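Local coordinates for sister chromatid cohesion protein (Chaetomium thermophilum, PDB 5T8V), which probably loads cohesin onto chromatin, this chain being the C-terminal, HEAT-repeat part of the longer Scc2 loader, at residues F226-L231 against D259-I264; E278-L283 against I383-N388; S838-L843 against S875-V880; E853-T858 against L892-S897. One frame throughout, in Å; residues are numbered along the deposited sequence.

Contact 1 of 4, residues F226-L231 against D259-I264; sequences FAASQL and DMICQI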
loop_
_atom_site.group_PDB
_atom_site.type_symbol
_atom_site.label_atom_id
_atom_site.label_comp_id
_atom_site.label_asym_id
_atom_site.label_seq_id
_atom_site.Cartn_x
_atom_site.Cartn_y
_atom_site.Cartn_z
ATOM N N PHE A 226 -40.396 -20.197 -19.206
ATOM C CA PHE A 226 -39.830 -21.275 -18.401
ATOM C C PHE A 226 -39.067 -22.267 -19.272
ATOM O O PHE A 226 -37.959 -22.693 -18.918
ATOM C CB PHE A 226 -40.946 -21.977 -17.627
ATOM C CG PHE A 226 -40.457 -23.010 -16.654
ATOM C CD1 PHE A 226 -39.862 -22.631 -15.462
ATOM C CD2 PHE A 226 -40.602 -24.361 -16.924
ATOM C CE1 PHE A 226 -39.414 -23.579 -14.562
ATOM C CE2 PHE A 226 -40.157 -25.313 -16.027
ATOM C CZ PHE A 226 -39.562 -24.922 -14.846
ATOM N N ALA A 227 -39.639 -22.636 -20.420
ATOM C CA ALA A 227 -38.974 -23.570 -21.323
ATOM C C ALA A 227 -37.692 -22.972 -21.889
ATOM O O ALA A 227 -36.636 -23.617 -21.883
ATOM C CB ALA A 227 -39.927 -23.964 -22.447
ATOM N N ALA A 228 -37.766 -21.738 -22.391
ATOM C CA ALA A 228 -36.573 -21.068 -22.894
ATOM C C ALA A 228 -35.539 -20.903 -21.791
ATOM O O ALA A 228 -34.343 -21.137 -22.007
ATOM C CB ALA A 228 -36.943 -19.712 -23.489
ATOM N N SER A 229 -35.981 -20.496 -20.598
ATOM C CA SER A 229 -35.070 -20.416 -19.464
ATOM C C SER A 229 -34.362 -21.745 -19.243
ATOM O O SER A 229 -33.174 -21.776 -18.903
ATOM C CB SER A 229 -35.833 -20.000 -18.206
ATOM O OG SER A 229 -34.999 -20.065 -17.060
ATOM N N GLN A 230 -35.072 -22.857 -19.443
ATOM C CA GLN A 230 -34.441 -24.164 -19.282
ATOM C C GLN A 230 -33.418 -24.419 -20.385
ATOM O O GLN A 230 -32.301 -24.873 -20.115
ATOM C CB GLN A 230 -35.507 -25.262 -19.261
ATOM C CG GLN A 230 -34.957 -26.667 -19.044
ATOM C CD GLN A 230 -34.090 -26.777 -17.800
ATOM O OE1 GLN A 230 -34.567 -27.160 -16.731
ATOM N NE2 GLN A 230 -32.808 -26.444 -17.937
ATOM N N LEU A 231 -33.784 -24.131 -21.639
ATOM C CA LEU A 231 -32.852 -24.317 -22.747
ATOM C C LEU A 231 -31.617 -23.440 -22.617
ATOM O O LEU A 231 -30.579 -23.757 -23.211
ATOM C CB LEU A 231 -33.538 -24.011 -24.081
ATOM C CG LEU A 231 -34.202 -25.161 -24.838
ATOM C CD1 LEU A 231 -34.832 -24.626 -26.114
ATOM C CD2 LEU A 231 -33.207 -26.265 -25.165
ATOM N N ASP A 259 -33.309 -15.498 -27.922
ATOM C CA ASP A 259 -34.252 -14.712 -28.714
ATOM C C ASP A 259 -35.643 -14.748 -28.097
ATOM O O ASP A 259 -36.309 -13.712 -27.971
ATOM C CB ASP A 259 -34.290 -15.232 -30.151
ATOM C CG ASP A 259 -33.016 -14.931 -30.914
ATOM O OD1 ASP A 259 -32.075 -14.381 -30.303
ATOM O OD2 ASP A 259 -32.953 -15.250 -32.119
ATOM N N MET A 260 -36.098 -15.936 -27.695
ATOM C CA MET A 260 -37.441 -16.062 -27.136
ATOM C C MET A 260 -37.582 -15.246 -25.855
ATOM O O MET A 260 -38.574 -14.530 -25.667
ATOM C CB MET A 260 -37.757 -17.535 -26.877
ATOM C CG MET A 260 -39.210 -17.801 -26.522
ATOM S SD MET A 260 -39.578 -19.552 -26.322
ATOM C CE MET A 260 -39.389 -20.144 -28.000
ATOM N N ILE A 261 -36.594 -15.338 -24.961
ATOM C CA ILE A 261 -36.673 -14.607 -23.700
ATOM C C ILE A 261 -36.648 -13.106 -23.950
ATOM O O ILE A 261 -37.343 -12.343 -23.273
ATOM C CB ILE A 261 -35.541 -15.035 -22.750
ATOM C CG1 ILE A 261 -35.677 -16.519 -22.399
ATOM C CG2 ILE A 261 -35.574 -14.184 -21.475
ATOM C CD1 ILE A 261 -34.526 -17.073 -21.578
ATOM N N CYS A 262 -35.834 -12.651 -24.905
ATOM C CA CYS A 262 -35.841 -11.233 -25.249
ATOM C C CYS A 262 -37.206 -10.804 -25.767
ATOM O O CYS A 262 -37.684 -9.706 -25.452
ATOM C CB CYS A 262 -34.761 -10.934 -26.286
ATOM S SG CYS A 262 -33.094 -11.023 -25.625
ATOM N N GLN A 263 -37.852 -11.656 -26.563
ATOM C CA GLN A 263 -39.172 -11.318 -27.083
ATOM C C GLN A 263 -40.188 -11.185 -25.956
ATOM O O GLN A 263 -40.878 -10.167 -25.848
ATOM C CB GLN A 263 -39.613 -12.370 -28.096
ATOM C CG GLN A 263 -39.250 -12.002 -29.513
ATOM C CD GLN A 263 -40.256 -11.058 -30.126
ATOM O OE1 GLN A 263 -41.342 -11.474 -30.516
ATOM N NE2 GLN A 263 -39.906 -9.780 -30.207
ATOM N N ILE A 264 -40.293 -12.207 -25.103
ATOM C CA ILE A 264 -41.212 -12.127 -23.970
ATOM C C ILE A 264 -40.907 -10.893 -23.129
ATOM O O ILE A 264 -41.816 -10.165 -22.707
ATOM C CB ILE A 264 -41.135 -13.418 -23.132
ATOM C CG1 ILE A 264 -41.530 -14.627 -23.984
ATOM C CG2 ILE A 264 -42.032 -13.312 -21.895
ATOM C CD1 ILE A 264 -41.339 -15.967 -23.291
#
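No ring takes part where A228 meets M260 and I261; the flat group engaged is the peptide unit joining A228 to S229, and the CD1 methyl of I261 lies above its plane, 3.8 Å from S229 N. The rest of the meeting is apolar. The CB of A228 points at the other helix and touches I261 CG1 at 3.6 Å, while on the M260 side it sits 3.9 Å from M260 SD. I261 reaches across because its CG1 stands anti to the carbonyl carbon (chi1 -63°) and the chain then runs on extended, which carries CD1 past A228 CB to the backbone beyond. M260 brings its sulfur in through an extended start, then bends at the last torsion so that its methyl turns aside. With a single carbon facing two long side chains, the backbones come close: the A228 and I261 CA atoms are 6.5 Å apart, and the axes of the two segments 9.2 Å. Neighbours complete the burial, with M260 also packing on S208 of helix 190-213 and I261 on L309 of helix 305-315. No hydrogen bond crosses the interface. Two helices running roughly antiparallel, at 143° between their directions, with a small residue at the crossing and bulkier apolar chains around it, give the kind of helix pairing from which HEAT-repeat alpha-solenoids are built.

Contact 2 of 4, residues E278-L283 against I383-N388; sequences EILTSL and IKFIVN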
loop_
_atom_site.group_PDB
_atom_site.type_symbol
_atom_site.label_atom_id
_atom_site.label_comp_id
_atom_site.label_asym_id
_atom_site.label_seq_id
_atom_site.Cartn_x
_atom_site.Cartn_y
_atom_site.Cartn_z
ATOM N N GLU A 278 -36.100 -13.774 -11.920
ATOM C CA GLU A 278 -36.085 -15.231 -11.882
ATOM C C GLU A 278 -34.886 -15.779 -12.645
ATOM O O GLU A 278 -34.239 -16.730 -12.192
ATOM C CB GLU A 278 -37.401 -15.806 -12.412
ATOM C CG GLU A 278 -37.867 -15.295 -13.758
ATOM C CD GLU A 278 -39.281 -15.748 -14.079
ATOM O OE1 GLU A 278 -39.900 -16.417 -13.223
ATOM O OE2 GLU A 278 -39.774 -15.432 -15.184
ATOM N N ILE A 279 -34.541 -15.162 -13.780
ATOM C CA ILE A 279 -33.359 -15.601 -14.514
ATOM C C ILE A 279 -32.130 -15.538 -13.622
ATOM O O ILE A 279 -31.229 -16.380 -13.734
ATOM C CB ILE A 279 -33.173 -14.760 -15.794
ATOM C CG1 ILE A 279 -34.224 -15.152 -16.837
ATOM C CG2 ILE A 279 -31.764 -14.936 -16.369
ATOM C CD1 ILE A 279 -34.231 -14.280 -18.075
ATOM N N LEU A 280 -32.068 -14.556 -12.722
ATOM C CA LEU A 280 -30.901 -14.421 -11.863
ATOM C C LEU A 280 -30.946 -15.357 -10.663
ATOM O O LEU A 280 -29.905 -15.578 -10.033
ATOM C CB LEU A 280 -30.761 -12.973 -11.388
ATOM C CG LEU A 280 -30.432 -11.946 -12.478
ATOM C CD1 LEU A 280 -30.465 -10.534 -11.911
ATOM C CD2 LEU A 280 -29.077 -12.228 -13.112
ATOM N N THR A 281 -32.114 -15.910 -10.330
ATOM C CA THR A 281 -32.191 -16.903 -9.264
ATOM C C THR A 281 -32.079 -18.323 -9.796
ATOM O O THR A 281 -31.539 -19.194 -9.105
ATOM C CB THR A 281 -33.498 -16.755 -8.480
ATOM O OG1 THR A 281 -34.610 -16.926 -9.363
ATOM C CG2 THR A 281 -33.579 -15.385 -7.833
ATOM N N SER A 282 -32.579 -18.577 -11.007
ATOM C CA SER A 282 -32.328 -19.860 -11.653
ATOM C C SER A 282 -30.833 -20.130 -11.750
ATOM O O SER A 282 -30.380 -21.261 -11.532
ATOM C CB SER A 282 -32.966 -19.882 -13.042
ATOM O OG SER A 282 -34.372 -19.733 -12.962
ATOM N N LEU A 283 -30.051 -19.096 -12.068
ATOM C CA LEU A 283 -28.601 -19.241 -12.138
ATOM C C LEU A 283 -28.014 -19.654 -10.796
ATOM O O LEU A 283 -26.956 -20.292 -10.751
ATOM C CB LEU A 283 -27.975 -17.928 -12.608
ATOM C CG LEU A 283 -26.446 -17.863 -12.642
ATOM C CD1 LEU A 283 -25.886 -18.800 -13.699
ATOM C CD2 LEU A 283 -25.990 -16.431 -12.876
ATOM N N ILE A 383 -28.600 -4.676 -11.604
ATOM C CA ILE A 383 -27.590 -4.301 -10.615
ATOM C C ILE A 383 -28.180 -4.327 -9.209
ATOM O O ILE A 383 -27.574 -4.861 -8.270
ATOM C CB ILE A 383 -26.999 -2.921 -10.959
ATOM C CG1 ILE A 383 -26.325 -2.964 -12.336
ATOM C CG2 ILE A 383 -26.017 -2.459 -9.890
ATOM C CD1 ILE A 383 -25.204 -3.988 -12.466
ATOM N N LYS A 384 -29.368 -3.747 -9.043
ATOM C CA LYS A 384 -30.032 -3.778 -7.746
ATOM C C LYS A 384 -30.173 -5.206 -7.244
ATOM O O LYS A 384 -29.887 -5.500 -6.077
ATOM C CB LYS A 384 -31.400 -3.103 -7.835
ATOM C CG LYS A 384 -31.351 -1.592 -7.678
ATOM C CD LYS A 384 -32.581 -0.917 -8.276
ATOM C CE LYS A 384 -33.868 -1.329 -7.574
ATOM N NZ LYS A 384 -35.076 -0.853 -8.312
ATOM N N PHE A 385 -30.602 -6.121 -8.115
ATOM C CA PHE A 385 -30.773 -7.499 -7.669
ATOM C C PHE A 385 -29.446 -8.097 -7.208
ATOM O O PHE A 385 -29.319 -8.556 -6.062
ATOM C CB PHE A 385 -31.391 -8.344 -8.782
ATOM C CG PHE A 385 -31.804 -9.711 -8.331
ATOM C CD1 PHE A 385 -32.958 -9.886 -7.586
ATOM C CD2 PHE A 385 -31.037 -10.821 -8.641
ATOM C CE1 PHE A 385 -33.341 -11.143 -7.162
ATOM C CE2 PHE A 385 -31.419 -12.081 -8.222
ATOM C CZ PHE A 385 -32.572 -12.241 -7.481
ATOM N N ILE A 386 -28.433 -8.085 -8.082
ATOM C CA ILE A 386 -27.222 -8.849 -7.791
ATOM C C ILE A 386 -26.458 -8.243 -6.618
ATOM O O ILE A 386 -25.897 -8.972 -5.793
ATOM C CB ILE A 386 -26.335 -8.980 -9.044
ATOM C CG1 ILE A 386 -25.966 -7.609 -9.621
ATOM C CG2 ILE A 386 -27.035 -9.852 -10.088
ATOM C CD1 ILE A 386 -24.922 -7.683 -10.738
ATOM N N VAL A 387 -26.417 -6.913 -6.514
ATOM C CA VAL A 387 -25.781 -6.304 -5.347
ATOM C C VAL A 387 -26.586 -6.614 -4.093
ATOM O O VAL A 387 -26.038 -7.037 -3.065
ATOM C CB VAL A 387 -25.616 -4.785 -5.543
ATOM C CG1 VAL A 387 -25.011 -4.147 -4.292
ATOM C CG2 VAL A 387 -24.742 -4.495 -6.753
ATOM N N ASN A 388 -27.902 -6.413 -4.167
ATOM C CA ASN A 388 -28.771 -6.676 -3.028
ATOM C C ASN A 388 -28.483 -8.040 -2.420
ATOM O O ASN A 388 -28.162 -8.150 -1.234
ATOM C CB ASN A 388 -30.234 -6.587 -3.447
ATOM C CG ASN A 388 -31.172 -7.067 -2.360
ATOM O OD1 ASN A 388 -31.040 -6.683 -1.196
ATOM N ND2 ASN A 388 -32.108 -7.935 -2.729
#
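L280 and T281 meet F385 through purely apolar contacts. The leucine slides past the phenylalanine in the opposite direction, its CD1 lying 3.3 Å from F385 CD2 in an oblique approach, while its CB sits near CE2 of the same ring. T281 instead comes to the ring edge, near the plane, with its CG2 methyl 3.3 Å from F385 CZ. A lighter contact joins L280 CD1 to I386 CG2 at 3.9 Å. With CG anti to the backbone N (chi1 -171°), F385 extends toward helix 272-282, where L280 and T281 meet different parts of its ring. With F385 cut back to an alanine, the T281 methyl and the L280 side chain would probably lose their shared partner, opening a gap between the helices.

No hydrogen bond crosses between the segments; within 278-283, E278 O gathers several donors. T281 OG1 donates to it at 2.9 Å, which helps fix the threonine's rotation with the methyl turned to the ring; S282 OG reaches the same oxygen from above the carbonyl plane.

The two segments run broadly alongside each other, 34° apart. Y401 packs on L280, F385 and I386, F408 of helix 402-414 adds to the cover of L280, and I310 of helix 305-315 also touches that leucine.

Contact 3 of 4, residues S838-L843 against S875-V880; sequences SGRDVL and SEDLTV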
loop_
_atom_site.group_PDB
_atom_site.type_symbol
_atom_site.label_atom_id
_atom_site.label_comp_id
_atom_site.label_asym_id
_atom_site.label_seq_id
_atom_site.Cartn_x
_atom_site.Cartn_y
_atom_site.Cartn_z
ATOM N N SER A 838 39.305 14.921 -3.880
ATOM C CA SER A 838 40.399 15.658 -3.266
ATOM C C SER A 838 41.316 14.717 -2.491
ATOM O O SER A 838 40.874 13.730 -1.900
ATOM C CB SER A 838 39.850 16.736 -2.331
ATOM O OG SER A 838 40.883 17.316 -1.557
ATOM N N GLY A 839 42.612 15.038 -2.498
ATOM C CA GLY A 839 43.559 14.246 -1.730
ATOM C C GLY A 839 43.188 14.171 -0.262
ATOM O O GLY A 839 43.295 13.115 0.365
ATOM N N ARG A 840 42.756 15.297 0.305
ATOM C CA ARG A 840 42.224 15.318 1.664
ATOM C C ARG A 840 41.130 14.268 1.843
ATOM O O ARG A 840 41.193 13.424 2.750
ATOM C CB ARG A 840 41.697 16.726 1.946
ATOM C CG ARG A 840 41.058 16.967 3.296
ATOM C CD ARG A 840 40.300 18.286 3.239
ATOM N NE ARG A 840 40.254 18.984 4.520
ATOM C CZ ARG A 840 39.824 20.233 4.673
ATOM N NH1 ARG A 840 39.818 20.790 5.877
ATOM N NH2 ARG A 840 39.403 20.929 3.624
ATOM N N ASP A 841 40.124 14.298 0.965
ATOM C CA ASP A 841 38.995 13.383 1.084
ATOM C C ASP A 841 39.424 11.929 0.930
ATOM O O ASP A 841 38.845 11.042 1.564
ATOM C CB ASP A 841 37.933 13.739 0.045
ATOM C CG ASP A 841 37.380 15.137 0.235
ATOM O OD1 ASP A 841 37.383 15.623 1.386
ATOM O OD2 ASP A 841 36.941 15.749 -0.764
ATOM N N VAL A 842 40.426 11.661 0.089
ATOM C CA VAL A 842 40.944 10.302 -0.036
ATOM C C VAL A 842 41.642 9.882 1.252
ATOM O O VAL A 842 41.493 8.745 1.720
ATOM C CB VAL A 842 41.890 10.202 -1.247
ATOM C CG1 VAL A 842 42.500 8.808 -1.344
ATOM C CG2 VAL A 842 41.149 10.545 -2.533
ATOM N N LEU A 843 42.419 10.787 1.844
ATOM C CA LEU A 843 43.115 10.461 3.078
ATOM C C LEU A 843 42.153 10.248 4.236
ATOM O O LEU A 843 42.507 9.554 5.195
ATOM C CB LEU A 843 44.118 11.563 3.414
ATOM C CG LEU A 843 45.236 11.702 2.379
ATOM C CD1 LEU A 843 45.991 12.994 2.591
ATOM C CD2 LEU A 843 46.185 10.516 2.441
ATOM N N SER A 875 51.434 24.055 7.303
ATOM C CA SER A 875 50.288 23.694 6.477
ATOM C C SER A 875 49.009 23.784 7.299
ATOM O O SER A 875 48.799 22.991 8.224
ATOM C CB SER A 875 50.456 22.289 5.895
ATOM O OG SER A 875 49.318 21.912 5.134
ATOM N N GLU A 876 48.156 24.758 6.974
ATOM C CA GLU A 876 46.990 25.029 7.806
ATOM C C GLU A 876 45.959 23.911 7.718
ATOM O O GLU A 876 45.228 23.671 8.684
ATOM C CB GLU A 876 46.365 26.366 7.406
ATOM C CG GLU A 876 45.547 27.030 8.508
ATOM C CD GLU A 876 44.209 26.354 8.744
ATOM O OE1 GLU A 876 43.681 25.727 7.801
ATOM O OE2 GLU A 876 43.687 26.448 9.875
ATOM N N ASP A 877 45.880 23.219 6.582
ATOM C CA ASP A 877 44.938 22.116 6.446
ATOM C C ASP A 877 45.266 21.031 7.463
ATOM O O ASP A 877 46.164 20.213 7.241
ATOM C CB ASP A 877 44.965 21.551 5.025
ATOM C CG ASP A 877 43.836 20.571 4.767
ATOM O OD1 ASP A 877 42.800 20.657 5.462
ATOM O OD2 ASP A 877 43.984 19.717 3.868
ATOM N N LEU A 878 44.547 21.022 8.587
ATOM C CA LEU A 878 44.848 20.089 9.667
ATOM C C LEU A 878 44.301 18.695 9.396
ATOM O O LEU A 878 44.856 17.710 9.894
ATOM C CB LEU A 878 44.282 20.615 10.985
ATOM C CG LEU A 878 44.775 21.999 11.414
ATOM C CD1 LEU A 878 44.048 22.455 12.670
ATOM C CD2 LEU A 878 46.287 21.999 11.631
ATOM N N THR A 879 43.218 18.590 8.625
ATOM C CA THR A 879 42.653 17.285 8.303
ATOM C C THR A 879 43.708 16.372 7.690
ATOM O O THR A 879 43.935 15.254 8.164
ATOM C CB THR A 879 41.472 17.458 7.347
ATOM O OG1 THR A 879 40.549 18.409 7.892
ATOM C CG2 THR A 879 40.756 16.136 7.119
ATOM N N VAL A 880 44.363 16.839 6.624
ATOM C CA VAL A 880 45.390 16.037 5.962
ATOM C C VAL A 880 46.495 15.665 6.943
ATOM O O VAL A 880 46.977 14.525 6.956
ATOM C CB VAL A 880 45.947 16.790 4.735
ATOM C CG1 VAL A 880 46.392 18.199 5.103
ATOM C CG2 VAL A 880 47.103 16.025 4.107
#
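R840 is met by D877 and T879 in two quite different ways. D877 OD1 lies over one face of the guanidinium, 3.0 Å from R840 NH1, with the carboxylate plane turned 87° to it; no N-H points at this oxygen, so the salt bridge acts through charge. T879 OG1 stands at the edge, nearly in plane, and accepts from R840 NH1 at 3.2 Å with a fairly straight angle of 156°. A valine in place of T879 has no hydroxyl to accept from R840 NH1, and the guanidinium would probably be freer to rotate over D877. Deeper in, L843 CD1 and V880 CG2 lie side by side, 3.6 Å apart.

Torsions and helix starts place these groups. R840 leaves its helix with CG anti to the backbone N (chi1 178°) and bends further out. S838 caps the start of that helix through a weak bond from R840 N to S838 OG. D877 holds the corresponding N-cap position before helix 878-891, yet its side chain makes no capping bond and is turned to the arginine.

The contact thus joins the starts of helices 839-852 and 878-891. Behind it D841 and V842 pack on helix 773-786, L843 touches L865 in a loop, and L878 rests on P918.

Contact 4 of 4, residues E853-T858 against L892-S897; sequences EASLFT and LPQLSS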
loop_
_atom_site.group_PDB
_atom_site.type_symbol
_atom_site.label_atom_id
_atom_site.label_comp_id
_atom_site.label_asym_id
_atom_site.label_seq_id
_atom_site.Cartn_x
_atom_site.Cartn_y
_atom_site.Cartn_z
ATOM N N GLU A 853 42.880 -2.180 9.371
ATOM C CA GLU A 853 43.861 -3.234 9.119
ATOM C C GLU A 853 45.065 -2.609 8.430
ATOM O O GLU A 853 44.993 -2.271 7.244
ATOM C CB GLU A 853 43.253 -4.344 8.270
ATOM C CG GLU A 853 44.206 -5.482 7.954
ATOM C CD GLU A 853 44.686 -6.206 9.198
ATOM O OE1 GLU A 853 43.927 -6.252 10.187
ATOM O OE2 GLU A 853 45.823 -6.724 9.185
ATOM N N ALA A 854 46.167 -2.468 9.169
ATOM C CA ALA A 854 47.373 -1.857 8.628
ATOM C C ALA A 854 48.137 -2.778 7.686
ATOM O O ALA A 854 48.974 -2.296 6.915
ATOM C CB ALA A 854 48.295 -1.426 9.767
ATOM N N SER A 855 47.874 -4.087 7.732
ATOM C CA SER A 855 48.553 -5.024 6.843
ATOM C C SER A 855 48.397 -4.651 5.374
ATOM O O SER A 855 49.223 -5.061 4.551
ATOM C CB SER A 855 48.016 -6.438 7.072
ATOM O OG SER A 855 48.478 -7.325 6.070
ATOM N N LEU A 856 47.363 -3.883 5.028
ATOM C CA LEU A 856 47.091 -3.561 3.633
ATOM C C LEU A 856 48.057 -2.527 3.070
ATOM O O LEU A 856 48.133 -2.375 1.846
ATOM C CB LEU A 856 45.655 -3.052 3.495
ATOM C CG LEU A 856 44.575 -4.019 3.985
ATOM C CD1 LEU A 856 43.298 -3.273 4.327
ATOM C CD2 LEU A 856 44.304 -5.084 2.938
ATOM N N PHE A 857 48.792 -1.821 3.923
ATOM C CA PHE A 857 49.657 -0.736 3.491
ATOM C C PHE A 857 51.089 -1.226 3.315
ATOM O O PHE A 857 51.515 -2.200 3.941
ATOM C CB PHE A 857 49.620 0.418 4.497
ATOM C CG PHE A 857 48.285 1.106 4.579
ATOM C CD1 PHE A 857 47.213 0.497 5.211
ATOM C CD2 PHE A 857 48.102 2.364 4.029
ATOM C CE1 PHE A 857 45.985 1.126 5.286
ATOM C CE2 PHE A 857 46.876 2.997 4.103
ATOM C CZ PHE A 857 45.817 2.378 4.732
ATOM N N THR A 858 51.830 -0.536 2.450
ATOM C CA THR A 858 53.225 -0.846 2.180
ATOM C C THR A 858 54.084 0.391 2.420
ATOM O O THR A 858 53.593 1.523 2.431
ATOM C CB THR A 858 53.423 -1.345 0.741
ATOM O OG1 THR A 858 53.157 -0.282 -0.183
ATOM C CG2 THR A 858 52.493 -2.511 0.444
ATOM N N LEU A 892 53.118 2.175 10.544
ATOM C CA LEU A 892 54.560 2.022 10.696
ATOM C C LEU A 892 54.974 0.947 11.695
ATOM O O LEU A 892 55.946 0.228 11.412
ATOM C CB LEU A 892 55.165 3.382 11.073
ATOM C CG LEU A 892 56.632 3.640 10.715
ATOM C CD1 LEU A 892 56.999 3.171 9.310
ATOM C CD2 LEU A 892 56.899 5.120 10.849
ATOM N N PRO A 893 54.317 0.773 12.848
ATOM C CA PRO A 893 54.702 -0.337 13.737
ATOM C C PRO A 893 54.448 -1.713 13.138
ATOM O O PRO A 893 54.885 -2.711 13.727
ATOM C CB PRO A 893 53.845 -0.105 14.992
ATOM C CG PRO A 893 52.737 0.778 14.551
ATOM C CD PRO A 893 53.292 1.635 13.466
ATOM N N GLN A 894 53.763 -1.802 11.998
ATOM C CA GLN A 894 53.518 -3.079 11.342
ATOM C C GLN A 894 54.650 -3.496 10.412
ATOM O O GLN A 894 54.804 -4.694 10.150
ATOM C CB GLN A 894 52.202 -3.017 10.556
ATOM C CG GLN A 894 51.887 -4.261 9.727
ATOM C CD GLN A 894 52.130 -4.063 8.236
ATOM O OE1 GLN A 894 52.385 -2.951 7.773
ATOM N NE2 GLN A 894 52.045 -5.149 7.477
ATOM N N LEU A 895 55.444 -2.549 9.917
ATOM C CA LEU A 895 56.561 -2.892 9.051
ATOM C C LEU A 895 57.539 -3.810 9.780
ATOM O O LEU A 895 57.614 -3.837 11.011
ATOM C CB LEU A 895 57.285 -1.629 8.580
ATOM C CG LEU A 895 56.491 -0.617 7.748
ATOM C CD1 LEU A 895 57.432 0.426 7.164
ATOM C CD2 LEU A 895 55.699 -1.297 6.642
ATOM N N SER A 896 58.295 -4.573 8.995
ATOM C CA SER A 896 59.272 -5.523 9.516
ATOM C C SER A 896 60.710 -5.110 9.255
ATOM O O SER A 896 61.557 -5.247 10.141
ATOM C CB SER A 896 59.032 -6.909 8.905
ATOM O OG SER A 896 59.229 -6.885 7.503
ATOM N N SER A 897 61.005 -4.602 8.057
ATOM C CA SER A 897 62.377 -4.251 7.710
ATOM C C SER A 897 62.945 -3.188 8.641
ATOM O O SER A 897 64.167 -3.114 8.818
ATOM C CB SER A 897 62.433 -3.767 6.260
ATOM O OG SER A 897 61.442 -2.788 6.011
#
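Q894 lays its amide against the backbone of A854 and S855, and this is the close part of the contact. Its NE2 comes within 3.6 Å of S855 CA, and its OE1 lies 3.6 Å from A854 O and 4.0 Å from F857 O, while the methyl of A854 faces the base of the glutamine, A854 CB to Q894 CB, at 4.3 Å. The side chain leaves with CG anti to the backbone N (chi1 175°) and then bends at chi2, -104°, which turns the amide onto the turn instead of past it. That turn is fastened from within, A854 O accepting from F857 N at 3.0 Å, and from behind, where the ring of F857 is buried against helices 808-824 and 839-852.

The other side is looser. Q894 is itself exposed to solvent, and L895 adds cover without a close atom pair across the contact, its side chain leaning on F859 of the short helix that follows the turn.

No hydrogen bond spans the two loops. The glutamine oxygen sits near two carbonyl oxygens, an arrangement likely to be mildly unfavourable electrostatically, so the contact probably depends on van der Waals fit, as where NE2 meets S855 CA. Its chemistry is that of a polar side chain resting on a surface turn: adhesion without a specific bond between the loops.

From the N terminus, contact 1 closes a loop of 27 residues, pairing helix 218-232 with helix 247-267. Contact 2 follows in series and closes a longer loop of 99 residues, between helices 272-282 and 357-391. The two adjoin, since helices 247-267 and 272-282 are consecutive and I261 CG2 lies 3.7 Å from I279 CD1. The centres of contacts 2 and 3 are about 80 Å apart, and the later pair lies across the centre of the chain. Contact 3 closes a loop of 31 residues and contact 4 one of 33; they cross, their segments alternating along the sequence, and tie helices 839-852 and 878-891 together at both ends, with centres about 22 Å apart.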